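Local coordinates for protein-glutamine gamma-glutamyltransferase 2 (Pagrus major, PDB 1G0D), which is a transglutaminase, probably calcium-dependent, that joins peptide-bound glutamine to primary amines such as the side chain of lysine and so cross-links proteins, at residues I42-S47 and D91-T96; H55-L60 and A111-S116; R14-N19 and I27-L32. One frame throughout, in Å; residues are numbered along the deposited sequence.

Contact 1 of 3, residues I42-S47 and D91-T96; sequences ITLQCS and DEILLT
Leu44 and Leu95 meet at a slant, CG of Leu44 lying 3.7 Å from CD2 of Leu95, in a diagonal contact between antiparallel strands. The first torsion sets CG of Leu44 beside its own backbone N and opposite its carbonyl carbon (chi1 -88°), where it meets this methyl. Directly across from Leu44 stands Ile93, CB of Leu44 lying 4.0 Å from CB of Ile93. Ile42 brings CG1 to within 4.0 Å of CB of Leu95. Branched aliphatic residues suit this face because it is turned to the interior.

The other face is mixed. Thr43 holds CG2 opposite its carbonyl carbon, and this methyl reaches CD2 of Leu94 at 3.7 Å while also passing 3.8 Å from OE1 of Glu92, whose acid suits a partly exposed position. Backbone bonds fix the register: Ile42 and Leu95 bond both ways, as do Leu44 and Ile93, and Cys46 N donates to Asp91 O at 3.0 Å.

These are the two central strands of a four-stranded sheet in the N-terminal beta-sandwich: strand 8-12 flanks 40-46, strand 83-88 flanks 92-98, and Leu56 of strand 55-62 packs over Leu44, Ile93 and Leu95.

Contact 2 of 3, residues H55-L60 and A111-S116; sequences HLELVL and AVLVMS
Leu56 and Val114 face each other on the interior side of this antiparallel strand pair, CD2 of Leu56 resting 3.6 Å from CG2 of Val114. Two residues further on, on the same face, Leu58 and Val112 lie side by side and point the same way, with CG of Leu58 3.9 Å from CG2 of Val112. Leucine and valine suit these places because the face is buried: Leu58 also meets Leu97 of strand 92-98, in the opposing sheet of the sandwich. The shortest backbone hydrogen bonds join Glu57 and Leu113: Leu113 N reaches Glu57 O at 2.6 Å and Glu57 N reaches Leu113 O at 2.7 Å. Beside that pair, CG1 of Val59 presses on CD2 of Leu113 at 3.4 Å.

The face of His55, Glu57, Val59, Leu113 and Met115 changes character toward His55 and Met115, where the packing gives way to partly exposed and polar groups. The contact thus joins an apolar core to a charged, partly solvent-facing edge. Met115 bends at its last torsion (chi3 23°), which brings CE to within 3.3 Å of CE1 of His55, approaching the ring obliquely; the same methyl lies 3.4 Å from OE1 of Glu57. Methionine, long and unbranched, can lay its methyl against both the imidazole and the acid. His55 NE2 donates to Glu57 OE1 at 2.8 Å, though the bond is bent (133°): Glu57 OE1 lies 31° out of the ring plane and is itself met from above the carboxylate plane.

Lys74 forms a salt bridge with the second oxygen, Glu57 OE2, so the carboxylate joins a histidine to a lysine. The acid would tend to favour a protonated His55 and the nearby lysine to oppose it, so the imidazole's charge probably depends on the balance between them.

Contact 3 of 3, residues R14-N19 and I27-L32; sequences RSHENN and IDRERL
Asn19 ND2 uses its two N-H groups on two backbone carbonyls of the loop that follows its helix, donating to Asp28 O at 2.6 Å and to Arg31 O at 2.8 Å. The loop contains an Asx turn, in which Asp28 OD2 accepts from Glu30 N. Both acceptors of the Asn19 amide lie close to its plane, and OD1 of Asn19 takes the backbone N of Ile33, which fixes the rotation of the group. A leucine here would probably leave the carbonyls of Asp28 and Arg31 without these donors and Ile33 N without its acceptor.

Ser15, small enough for the loop to come close, donates from OG to Arg29 O at 2.7 Å. Its OG sits between backbone N and carbonyl carbon (chi1 41°), the rotation that turns the hydroxyl to the loop. Deeper in, CD1 of Leu32 lies 3.4 Å from CB of Asn18, whose amide binds Ser41 O.

On the outer side Arg29 lays its CB over one face of the His16 ring, a CH-pi contact 3.7 Å from the centroid. Glu30 OE2 lies at the edge of the same ring, and a water links the two, 3.1 Å from His16 NE2 and giving a hydrogen to Glu30 OE2 at 2.8 Å.

From the N terminus the chain first makes contact 3, a short local closure in which the loop 27-32 folds back on helix 15-21. Only then does strand 40-46 open contact 1, and strand 55-62 opens contact 2 before contact 1 has closed. Residues 91-96 close the first long loop and 111-116 the second, so contacts 1 and 2 cross. They lie in the two facing sheets of the N-terminal sandwich and touch across the interior between them, CD1 of Leu44 lying 4.2 Å from CG1 of Val112. Contact 3 meets contact 1 where Leu32 packs on Ile42, but its nearest atoms stay about 9 Å from those of contact 2.

Contact 1 of 3, residues I42-S47 and D91-T96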
loop_
_atom_site.group_PDB
_atom_site.type_symbol
_atom_site.label_atom_id
_atom_site.label_comp_id
_atom_site.label_asym_id
_atom_site.label_seq_id
_atom_site.Cartn_x
_atom_site.Cartn_y
_atom_site.Cartn_z
ATOM N N ILE A 42 29.858 20.799 -4.589
ATOM C CA ILE A 42 30.026 20.775 -6.027
ATOM C C ILE A 42 31.240 21.635 -6.308
ATOM O O ILE A 42 31.685 22.352 -5.422
ATOM C CB ILE A 42 28.745 21.355 -6.725
ATOM C CG1 ILE A 42 28.572 22.843 -6.391
ATOM C CG2 ILE A 42 27.465 20.581 -6.223
ATOM C CD1 ILE A 42 27.687 23.621 -7.378
ATOM N N THR A 43 31.791 21.575 -7.511
ATOM C CA THR A 43 32.961 22.394 -7.827
ATOM C C THR A 43 32.800 23.242 -9.078
ATOM O O THR A 43 32.079 22.879 -9.987
ATOM C CB THR A 43 34.193 21.546 -8.064
ATOM O OG1 THR A 43 33.827 20.376 -8.815
ATOM C CG2 THR A 43 34.817 21.162 -6.752
ATOM N N LEU A 44 33.487 24.369 -9.104
ATOM C CA LEU A 44 33.491 25.271 -10.236
ATOM C C LEU A 44 34.882 25.110 -10.808
ATOM O O LEU A 44 35.838 25.562 -10.164
ATOM C CB LEU A 44 33.440 26.717 -9.787
ATOM C CG LEU A 44 32.219 27.539 -9.505
ATOM C CD1 LEU A 44 32.498 28.964 -9.899
ATOM C CD2 LEU A 44 31.065 26.983 -10.251
ATOM N N GLN A 45 35.035 24.472 -11.972
ATOM C CA GLN A 45 36.371 24.377 -12.572
ATOM C C GLN A 45 36.626 25.681 -13.305
ATOM O O GLN A 45 35.921 26.018 -14.245
ATOM C CB GLN A 45 36.478 23.225 -13.555
ATOM C CG GLN A 45 37.860 22.617 -13.543
ATOM C CD GLN A 45 38.455 22.468 -14.938
ATOM O OE1 GLN A 45 38.098 21.539 -15.672
ATOM N NE2 GLN A 45 39.377 23.380 -15.314
ATOM N N CYS A 46 37.625 26.422 -12.853
ATOM C CA CYS A 46 37.965 27.705 -13.449
ATOM C C CYS A 46 39.172 27.683 -14.405
ATOM O O CYS A 46 40.019 26.783 -14.370
ATOM C CB CYS A 46 38.170 28.738 -12.346
ATOM S SG CYS A 46 36.679 29.019 -11.351
ATOM N N SER A 47 39.215 28.684 -15.280
ATOM C CA SER A 47 40.267 28.791 -16.271
ATOM C C SER A 47 41.373 29.626 -15.667
ATOM O O SER A 47 42.535 29.498 -16.048
ATOM C CB SER A 47 39.735 29.424 -17.562
ATOM O OG SER A 47 39.298 30.746 -17.334
ATOM N N ASP A 91 42.646 24.610 -9.082
ATOM C CA ASP A 91 42.177 25.435 -10.167
ATOM C C ASP A 91 40.647 25.418 -10.211
ATOM O O ASP A 91 40.044 25.829 -11.202
ATOM C CB ASP A 91 42.815 25.013 -11.512
ATOM C CG ASP A 91 42.853 23.501 -11.718
ATOM O OD1 ASP A 91 42.648 22.732 -10.730
ATOM O OD2 ASP A 91 43.094 23.092 -12.886
ATOM N N GLU A 92 40.029 24.949 -9.123
ATOM C CA GLU A 92 38.576 24.925 -8.983
ATOM C C GLU A 92 38.081 25.478 -7.624
ATOM O O GLU A 92 38.830 25.565 -6.658
ATOM C CB GLU A 92 38.058 23.514 -9.217
ATOM C CG GLU A 92 38.756 22.413 -8.487
ATOM C CD GLU A 92 38.683 21.093 -9.253
ATOM O OE1 GLU A 92 37.738 20.302 -9.059
ATOM O OE2 GLU A 92 39.586 20.842 -10.069
ATOM N N ILE A 93 36.829 25.909 -7.565
ATOM C CA ILE A 93 36.279 26.430 -6.315
ATOM C C ILE A 93 35.254 25.404 -5.764
ATOM O O ILE A 93 34.314 25.027 -6.451
ATOM C CB ILE A 93 35.576 27.786 -6.541
ATOM C CG1 ILE A 93 36.561 28.792 -7.077
ATOM C CG2 ILE A 93 35.056 28.342 -5.245
ATOM C CD1 ILE A 93 35.939 30.150 -7.372
ATOM N N LEU A 94 35.477 24.957 -4.530
ATOM C CA LEU A 94 34.615 23.987 -3.842
ATOM C C LEU A 94 33.490 24.771 -3.184
ATOM O O LEU A 94 33.726 25.608 -2.309
ATOM C CB LEU A 94 35.405 23.241 -2.769
ATOM C CG LEU A 94 35.154 21.752 -2.429
ATOM C CD1 LEU A 94 34.907 21.781 -0.956
ATOM C CD2 LEU A 94 33.988 21.036 -3.156
ATOM N N LEU A 95 32.261 24.479 -3.595
ATOM C CA LEU A 95 31.109 25.179 -3.083
ATOM C C LEU A 95 30.267 24.184 -2.319
ATOM O O LEU A 95 29.727 23.268 -2.905
ATOM C CB LEU A 95 30.308 25.719 -4.257
ATOM C CG LEU A 95 30.280 27.164 -4.786
ATOM C CD1 LEU A 95 31.340 28.112 -4.187
ATOM C CD2 LEU A 95 30.443 27.043 -6.269
ATOM N N THR A 96 30.171 24.340 -1.006
ATOM C CA THR A 96 29.351 23.438 -0.202
ATOM C C THR A 96 28.028 24.123 0.072
ATOM O O THR A 96 27.998 25.130 0.771
ATOM C CB THR A 96 30.005 23.141 1.125
ATOM O OG1 THR A 96 31.312 22.616 0.887
ATOM C CG2 THR A 96 29.183 22.138 1.890
#

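Contact 2 of 3, residues H55-L60 and A111-S116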
loop_
_atom_site.group_PDB
_atom_site.type_symbol
_atom_site.label_atom_id
_atom_site.label_comp_id
_atom_site.label_asym_id
_atom_site.label_seq_id
_atom_site.Cartn_x
_atom_site.Cartn_y
_atom_site.Cartn_z
ATOM N N HIS A 55 33.133 38.621 -6.812
ATOM C CA HIS A 55 32.774 37.595 -5.859
ATOM C C HIS A 55 31.683 36.704 -6.412
ATOM O O HIS A 55 31.046 37.065 -7.373
ATOM C CB HIS A 55 32.328 38.262 -4.555
ATOM C CG HIS A 55 30.936 38.811 -4.595
ATOM N ND1 HIS A 55 30.558 39.824 -5.446
ATOM C CD2 HIS A 55 29.815 38.455 -3.921
ATOM C CE1 HIS A 55 29.267 40.066 -5.304
ATOM N NE2 HIS A 55 28.792 39.248 -4.384
ATOM N N LEU A 56 31.480 35.529 -5.814
ATOM C CA LEU A 56 30.424 34.608 -6.273
ATOM C C LEU A 56 29.077 34.889 -5.584
ATOM O O LEU A 56 29.014 35.323 -4.426
ATOM C CB LEU A 56 30.804 33.119 -6.047
ATOM C CG LEU A 56 31.957 32.452 -6.811
ATOM C CD1 LEU A 56 31.969 30.944 -6.589
ATOM C CD2 LEU A 56 31.831 32.779 -8.266
ATOM N N GLU A 57 28.008 34.617 -6.333
ATOM C CA GLU A 57 26.635 34.808 -5.900
ATOM C C GLU A 57 25.864 33.555 -6.320
ATOM O O GLU A 57 26.062 33.030 -7.420
ATOM C CB GLU A 57 26.063 36.031 -6.593
ATOM C CG GLU A 57 24.960 36.670 -5.847
ATOM C CD GLU A 57 25.488 37.438 -4.676
ATOM O OE1 GLU A 57 26.142 38.470 -4.906
ATOM O OE2 GLU A 57 25.261 37.008 -3.523
ATOM N N LEU A 58 24.989 33.064 -5.452
ATOM C CA LEU A 58 24.224 31.854 -5.785
ATOM C C LEU A 58 22.720 32.027 -5.633
ATOM O O LEU A 58 22.237 32.438 -4.576
ATOM C CB LEU A 58 24.661 30.674 -4.898
ATOM C CG LEU A 58 25.714 29.703 -5.444
ATOM C CD1 LEU A 58 27.008 30.468 -5.598
ATOM C CD2 LEU A 58 25.901 28.501 -4.522
ATOM N N VAL A 59 21.978 31.716 -6.688
ATOM C CA VAL A 59 20.533 31.789 -6.587
ATOM C C VAL A 59 19.882 30.532 -7.146
ATOM O O VAL A 59 20.283 30.011 -8.187
ATOM C CB VAL A 59 19.974 33.074 -7.238
ATOM C CG1 VAL A 59 20.957 33.618 -8.188
ATOM C CG2 VAL A 59 18.631 32.812 -7.880
ATOM N N LEU A 60 18.886 30.048 -6.410
ATOM C CA LEU A 60 18.159 28.847 -6.751
ATOM C C LEU A 60 16.822 29.118 -7.418
ATOM O O LEU A 60 16.147 30.075 -7.089
ATOM C CB LEU A 60 17.916 28.058 -5.479
ATOM C CG LEU A 60 19.094 27.455 -4.717
ATOM C CD1 LEU A 60 18.663 27.154 -3.311
ATOM C CD2 LEU A 60 19.533 26.176 -5.395
ATOM N N ALA A 111 21.914 28.602 -10.314
ATOM C CA ALA A 111 22.607 29.625 -11.054
ATOM C C ALA A 111 23.747 30.238 -10.237
ATOM O O ALA A 111 23.495 30.989 -9.296
ATOM C CB ALA A 111 21.634 30.702 -11.459
ATOM N N VAL A 112 24.998 29.919 -10.569
ATOM C CA VAL A 112 26.138 30.532 -9.870
ATOM C C VAL A 112 26.568 31.815 -10.663
ATOM O O VAL A 112 26.987 31.739 -11.837
ATOM C CB VAL A 112 27.330 29.492 -9.731
ATOM C CG1 VAL A 112 28.584 30.161 -9.143
ATOM C CG2 VAL A 112 26.889 28.324 -8.846
ATOM N N LEU A 113 26.414 32.988 -10.043
ATOM C CA LEU A 113 26.779 34.253 -10.687
ATOM C C LEU A 113 28.098 34.819 -10.196
ATOM O O LEU A 113 28.348 34.847 -8.995
ATOM C CB LEU A 113 25.755 35.343 -10.407
ATOM C CG LEU A 113 24.334 35.458 -10.927
ATOM C CD1 LEU A 113 23.989 34.487 -12.035
ATOM C CD2 LEU A 113 23.472 35.241 -9.722
ATOM N N VAL A 114 28.935 35.280 -11.123
ATOM C CA VAL A 114 30.195 35.940 -10.773
ATOM C C VAL A 114 29.901 37.419 -10.979
ATOM O O VAL A 114 29.437 37.809 -12.041
ATOM C CB VAL A 114 31.366 35.533 -11.720
ATOM C CG1 VAL A 114 32.626 36.338 -11.348
ATOM C CG2 VAL A 114 31.633 34.026 -11.612
ATOM N N MET A 115 30.166 38.256 -9.986
ATOM C CA MET A 115 29.859 39.657 -10.168
ATOM C C MET A 115 30.866 40.697 -9.814
ATOM O O MET A 115 31.698 40.515 -8.920
ATOM C CB MET A 115 28.622 40.004 -9.404
ATOM C CG MET A 115 27.440 39.314 -9.921
ATOM S SD MET A 115 26.320 39.142 -8.607
ATOM C CE MET A 115 26.873 40.509 -7.463
ATOM N N SER A 116 30.720 41.823 -10.508
ATOM C CA SER A 116 31.539 43.012 -10.334
ATOM C C SER A 116 31.289 43.539 -8.921
ATOM O O SER A 116 30.233 43.302 -8.357
ATOM C CB SER A 116 31.101 44.050 -11.355
ATOM O OG SER A 116 31.934 45.191 -11.326
#

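Contact 3 of 3, residues R14-N19 and I27-L32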
loop_
_atom_site.group_PDB
_atom_site.type_symbol
_atom_site.label_atom_id
_atom_site.label_comp_id
_atom_site.label_asym_id
_atom_site.label_seq_id
_atom_site.Cartn_x
_atom_site.Cartn_y
_atom_site.Cartn_z
ATOM N N ARG A 14 29.388 16.614 -8.624
ATOM C CA ARG A 14 29.919 15.482 -7.896
ATOM C C ARG A 14 28.761 14.604 -7.404
ATOM O O ARG A 14 28.613 14.374 -6.209
ATOM C CB ARG A 14 30.783 15.988 -6.735
ATOM C CG ARG A 14 31.679 17.224 -7.090
ATOM C CD ARG A 14 32.778 17.572 -6.057
ATOM N NE ARG A 14 32.620 16.881 -4.775
ATOM C CZ ARG A 14 33.329 15.820 -4.410
ATOM N NH1 ARG A 14 34.259 15.303 -5.210
ATOM N NH2 ARG A 14 33.091 15.249 -3.254
ATOM N N SER A 15 27.960 14.097 -8.338
ATOM C CA SER A 15 26.819 13.273 -7.991
ATOM C C SER A 15 27.126 11.880 -7.512
ATOM O O SER A 15 26.376 11.328 -6.728
ATOM C CB SER A 15 25.878 13.157 -9.158
ATOM O OG SER A 15 26.612 13.000 -10.335
ATOM N N HIS A 16 28.194 11.279 -8.001
ATOM C CA HIS A 16 28.537 9.936 -7.547
ATOM C C HIS A 16 28.811 9.969 -6.039
ATOM O O HIS A 16 28.503 9.030 -5.298
ATOM C CB HIS A 16 29.792 9.472 -8.268
ATOM C CG HIS A 16 29.519 8.796 -9.564
ATOM N ND1 HIS A 16 29.344 9.490 -10.743
ATOM C CD2 HIS A 16 29.357 7.490 -9.867
ATOM C CE1 HIS A 16 29.081 8.641 -11.717
ATOM N NE2 HIS A 16 29.085 7.417 -11.213
ATOM N N GLU A 17 29.403 11.077 -5.608
ATOM C CA GLU A 17 29.776 11.288 -4.229
ATOM C C GLU A 17 28.641 11.821 -3.370
ATOM O O GLU A 17 28.322 11.249 -2.328
ATOM C CB GLU A 17 30.976 12.238 -4.192
ATOM C CG GLU A 17 32.194 11.699 -4.959
ATOM C CD GLU A 17 32.387 12.299 -6.369
ATOM O OE1 GLU A 17 31.380 12.637 -7.037
ATOM O OE2 GLU A 17 33.562 12.425 -6.807
ATOM N N ASN A 18 28.034 12.923 -3.795
ATOM C CA ASN A 18 26.942 13.524 -3.036
ATOM C C ASN A 18 25.821 12.518 -2.912
ATOM O O ASN A 18 25.262 12.331 -1.827
ATOM C CB ASN A 18 26.445 14.786 -3.737
ATOM C CG ASN A 18 27.399 15.981 -3.547
ATOM O OD1 ASN A 18 27.890 16.213 -2.457
ATOM N ND2 ASN A 18 27.643 16.732 -4.598
ATOM N N ASN A 19 25.511 11.849 -4.020
ATOM C CA ASN A 19 24.439 10.861 -4.066
ATOM C C ASN A 19 24.685 9.683 -3.149
ATOM O O ASN A 19 23.727 9.093 -2.646
ATOM C CB ASN A 19 24.234 10.360 -5.484
ATOM C CG ASN A 19 23.552 11.394 -6.367
ATOM O OD1 ASN A 19 23.492 12.572 -6.024
ATOM N ND2 ASN A 19 23.026 10.950 -7.519
ATOM N N ILE A 27 18.919 5.515 -7.256
ATOM C CA ILE A 27 18.095 6.218 -8.230
ATOM C C ILE A 27 18.914 6.600 -9.481
ATOM O O ILE A 27 18.487 6.305 -10.587
ATOM C CB ILE A 27 17.496 7.531 -7.590
ATOM C CG1 ILE A 27 16.617 7.184 -6.386
ATOM C CG2 ILE A 27 16.659 8.301 -8.597
ATOM C CD1 ILE A 27 16.352 8.373 -5.453
ATOM N N ASP A 28 20.075 7.243 -9.310
ATOM C CA ASP A 28 20.925 7.682 -10.428
ATOM C C ASP A 28 22.275 8.228 -9.895
ATOM O O ASP A 28 22.323 8.862 -8.850
ATOM C CB ASP A 28 20.193 8.781 -11.212
ATOM C CG ASP A 28 20.686 8.927 -12.663
ATOM O OD1 ASP A 28 19.929 9.439 -13.523
ATOM O OD2 ASP A 28 21.831 8.539 -12.965
ATOM N N ARG A 29 23.363 7.999 -10.633
ATOM C CA ARG A 29 24.713 8.459 -10.270
ATOM C C ARG A 29 25.170 9.631 -11.095
ATOM O O ARG A 29 26.003 10.421 -10.665
ATOM C CB ARG A 29 25.719 7.372 -10.518
ATOM C CG ARG A 29 25.848 6.480 -9.376
ATOM C CD ARG A 29 26.289 5.150 -9.836
ATOM N NE ARG A 29 25.446 4.153 -9.208
ATOM C CZ ARG A 29 25.906 3.054 -8.631
ATOM N NH1 ARG A 29 25.052 2.189 -8.074
ATOM N NH2 ARG A 29 27.215 2.827 -8.627
ATOM N N GLU A 30 24.631 9.720 -12.303
ATOM C CA GLU A 30 24.988 10.778 -13.223
ATOM C C GLU A 30 24.281 12.098 -12.988
ATOM O O GLU A 30 24.649 13.097 -13.605
ATOM C CB GLU A 30 24.772 10.315 -14.657
ATOM C CG GLU A 30 25.327 8.904 -14.968
ATOM C CD GLU A 30 26.789 8.684 -14.520
ATOM O OE1 GLU A 30 27.600 9.655 -14.523
ATOM O OE2 GLU A 30 27.126 7.518 -14.168
ATOM N N ARG A 31 23.262 12.128 -12.124
ATOM C CA ARG A 31 22.620 13.406 -11.821
ATOM C C ARG A 31 22.530 13.599 -10.319
ATOM O O ARG A 31 22.276 12.641 -9.581
ATOM C CB ARG A 31 21.241 13.522 -12.454
ATOM C CG ARG A 31 20.397 12.307 -12.351
ATOM C CD ARG A 31 19.010 12.624 -12.939
ATOM N NE ARG A 31 18.083 11.505 -12.760
ATOM C CZ ARG A 31 16.768 11.627 -12.794
ATOM N NH1 ARG A 31 16.008 10.553 -12.614
ATOM N NH2 ARG A 31 16.221 12.821 -13.020
ATOM N N LEU A 32 22.743 14.838 -9.877
ATOM C CA LEU A 32 22.727 15.166 -8.462
ATOM C C LEU A 32 21.347 15.089 -7.841
ATOM O O LEU A 32 20.477 15.881 -8.165
ATOM C CB LEU A 32 23.310 16.569 -8.246
ATOM C CG LEU A 32 23.460 17.112 -6.817
ATOM C CD1 LEU A 32 24.456 16.297 -6.004
ATOM C CD2 LEU A 32 23.935 18.542 -6.889
HETATM O O HOH W 1 27.608 5.197 -12.746
#